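Local coordinates for protein nigritoxine (Vibrio nigripulchritudo, PDB 5M41) that acts as a bacterial protein toxin against crustaceans and insects, at residues 552-557 against 691-696. Residues are numbered along the deposited sequence; the frame is centred on the assembly and turned at random.
Sequences FRLQHK and LNNIVE
A salt bridge from Lys557 to Glu696 carries the polar part of this contact, the lysine NZ donating a hydrogen bond of 2.7 Å to Glu696 OE1. The ammonium meets this oxygen on the syn side of the carboxylate, tilted 19° out of its plane. The approach is uneven: Glu696 OE2 stays 3.6 Å from Lys557 NZ, so one carboxylate oxygen takes the bond. The two side chains cross at about a right angle. Lys557 begins with CG wedged between its backbone N and carbonyl carbon (chi1 60°), then runs fully extended and spans the gap to helix 688-704. The backbones themselves come no closer than 9.0 Å, between the CA atoms of Lys557 and Asn693. Glu696 starts with CG anti to its backbone N (chi1 177°) and stays extended beyond CG, which carries the carboxylate out toward the lysine.

The charge pair joins the C-terminal end of helix 546-555 to the middle of helix 688-704. His556 is the first residue to leave helical geometry, and Lys557 follows it on the way to strand 560-562, an outermost strand of the six-stranded antiparallel sheet that ends at 713-715. The bridge therefore links the turn leading into one edge of this sheet with the helix preceding its other edge strand.

Asn693 supplies the remaining, looser contacts. Lying a helical turn before Glu696, it places OD1 3.6 Å from Lys557 NZ, a contact rather than a bond; this oxygen accepts a hydrogen bond from Asn578 ND2, and the methylene CD of Lys557 passes it at 4.0 Å. The branch methyl CD2 of Leu554 just reaches Asn693 ND2, at 4.5 Å, while the leucine also packs on Pro579.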
loop_
_atom_site.group_PDB
_atom_site.type_symbol
_atom_site.label_atom_id
_atom_site.label_comp_id
_atom_site.label_asym_id
_atom_site.label_seq_id
_atom_site.Cartn_x
_atom_site.Cartn_y
_atom_site.Cartn_z
ATOM N N PHE A 552 5.814 19.907 -13.132
ATOM C CA PHE A 552 6.745 21.030 -13.221
ATOM C C PHE A 552 6.569 21.988 -12.048
ATOM O O PHE A 552 7.549 22.432 -11.438
ATOM C CB PHE A 552 6.599 21.796 -14.531
ATOM C CG PHE A 552 7.307 23.124 -14.525
ATOM C CD1 PHE A 552 8.671 23.195 -14.769
ATOM C CD2 PHE A 552 6.613 24.299 -14.270
ATOM C CE1 PHE A 552 9.334 24.411 -14.758
ATOM C CE2 PHE A 552 7.264 25.526 -14.251
ATOM C CZ PHE A 552 8.631 25.581 -14.500
ATOM N N ARG A 553 5.316 22.296 -11.738
ATOM C CA ARG A 553 5.012 23.259 -10.683
ATOM C C ARG A 553 5.455 22.777 -9.314
ATOM O O ARG A 553 5.840 23.587 -8.483
ATOM C CB ARG A 553 3.533 23.620 -10.679
ATOM C CG ARG A 553 3.144 24.622 -11.758
ATOM C CD ARG A 553 1.660 24.912 -11.657
ATOM N NE ARG A 553 1.195 25.945 -12.573
ATOM C CZ ARG A 553 1.307 27.259 -12.375
ATOM N NH1 ARG A 553 1.919 27.755 -11.291
ATOM N NH2 ARG A 553 0.814 28.091 -13.285
ATOM N N LEU A 554 5.389 21.464 -9.084
ATOM C CA LEU A 554 5.920 20.856 -7.861
ATOM C C LEU A 554 7.453 20.890 -7.851
ATOM O O LEU A 554 8.063 21.279 -6.862
ATOM C CB LEU A 554 5.449 19.396 -7.702
ATOM C CG LEU A 554 4.029 19.070 -7.182
ATOM C CD1 LEU A 554 3.857 17.553 -7.116
ATOM C CD2 LEU A 554 3.765 19.690 -5.817
ATOM N N GLN A 555 8.062 20.462 -8.952
ATOM C CA GLN A 555 9.523 20.420 -9.073
ATOM C C GLN A 555 10.123 21.819 -8.882
ATOM O O GLN A 555 11.152 21.970 -8.238
ATOM C CB GLN A 555 9.896 19.852 -10.442
ATOM C CG GLN A 555 11.333 19.369 -10.588
ATOM C CD GLN A 555 11.615 18.879 -11.991
ATOM O OE1 GLN A 555 12.185 19.605 -12.802
ATOM N NE2 GLN A 555 11.172 17.667 -12.300
ATOM N N HIS A 556 9.451 22.840 -9.402
ATOM C CA HIS A 556 9.885 24.238 -9.236
ATOM C C HIS A 556 8.975 25.061 -8.364
ATOM O O HIS A 556 8.742 26.275 -8.607
ATOM C CB HIS A 556 10.112 24.852 -10.604
ATOM C CG HIS A 556 11.251 24.208 -11.331
ATOM N ND1 HIS A 556 12.518 24.598 -11.150
ATOM C CD2 HIS A 556 11.291 23.104 -12.175
ATOM C CE1 HIS A 556 13.340 23.804 -11.885
ATOM N NE2 HIS A 556 12.584 22.897 -12.511
ATOM N N LYS A 557 8.498 24.416 -7.297
ATOM C CA LYS A 557 7.454 25.002 -6.427
ATOM C C LYS A 557 7.847 26.295 -5.727
ATOM O O LYS A 557 6.977 27.073 -5.371
ATOM C CB LYS A 557 6.956 23.981 -5.388
ATOM C CG LYS A 557 8.035 23.470 -4.445
ATOM C CD LYS A 557 7.362 22.692 -3.321
ATOM C CE LYS A 557 8.353 22.310 -2.239
ATOM N NZ LYS A 557 7.629 21.626 -1.125
ATOM N N LEU A 691 -2.353 20.116 2.137
ATOM C CA LEU A 691 -2.400 21.138 3.199
ATOM C C LEU A 691 -1.044 21.795 3.516
ATOM O O LEU A 691 -0.983 23.020 3.666
ATOM C CB LEU A 691 -3.021 20.570 4.486
ATOM C CG LEU A 691 -3.459 21.571 5.549
ATOM C CD1 LEU A 691 -4.422 22.608 4.983
ATOM C CD2 LEU A 691 -4.109 20.839 6.707
ATOM N N ASN A 692 0.016 20.990 3.647
ATOM C CA ASN A 692 1.387 21.522 3.837
ATOM C C ASN A 692 1.813 22.481 2.700
ATOM O O ASN A 692 2.391 23.543 2.952
ATOM C CB ASN A 692 2.414 20.381 3.938
ATOM C CG ASN A 692 2.281 19.579 5.233
ATOM O OD1 ASN A 692 1.582 19.984 6.164
ATOM N ND2 ASN A 692 2.942 18.423 5.291
ATOM N N ASN A 693 1.532 22.085 1.452
ATOM C CA ASN A 693 1.820 22.933 0.302
ATOM C C ASN A 693 1.003 24.227 0.266
ATOM O O ASN A 693 1.516 25.252 -0.150
ATOM C CB ASN A 693 1.678 22.151 -1.000
ATOM C CG ASN A 693 2.905 21.329 -1.301
ATOM O OD1 ASN A 693 4.003 21.854 -1.363
ATOM N ND2 ASN A 693 2.723 20.038 -1.498
ATOM N N ILE A 694 -0.259 24.183 0.712
ATOM C CA ILE A 694 -1.081 25.392 0.826
ATOM C C ILE A 694 -0.404 26.387 1.779
ATOM O O ILE A 694 -0.278 27.591 1.483
ATOM C CB ILE A 694 -2.491 25.048 1.332
ATOM C CG1 ILE A 694 -3.336 24.427 0.215
ATOM C CG2 ILE A 694 -3.183 26.259 1.972
ATOM C CD1 ILE A 694 -4.675 23.917 0.699
ATOM N N VAL A 695 0.029 25.862 2.914
ATOM C CA VAL A 695 0.618 26.634 3.983
ATOM C C VAL A 695 2.006 27.137 3.556
ATOM O O VAL A 695 2.322 28.336 3.672
ATOM C CB VAL A 695 0.652 25.774 5.276
ATOM C CG1 VAL A 695 1.584 26.360 6.320
ATOM C CG2 VAL A 695 -0.763 25.663 5.853
ATOM N N GLU A 696 2.825 26.222 3.057
ATOM C CA GLU A 696 4.166 26.571 2.582
ATOM C C GLU A 696 4.105 27.634 1.480
ATOM O O GLU A 696 4.925 28.537 1.486
ATOM C CB GLU A 696 4.915 25.324 2.109
ATOM C CG GLU A 696 6.298 25.579 1.527
ATOM C CD GLU A 696 6.992 24.287 1.103
ATOM O OE1 GLU A 696 6.362 23.466 0.395
ATOM O OE2 GLU A 696 8.172 24.082 1.482
#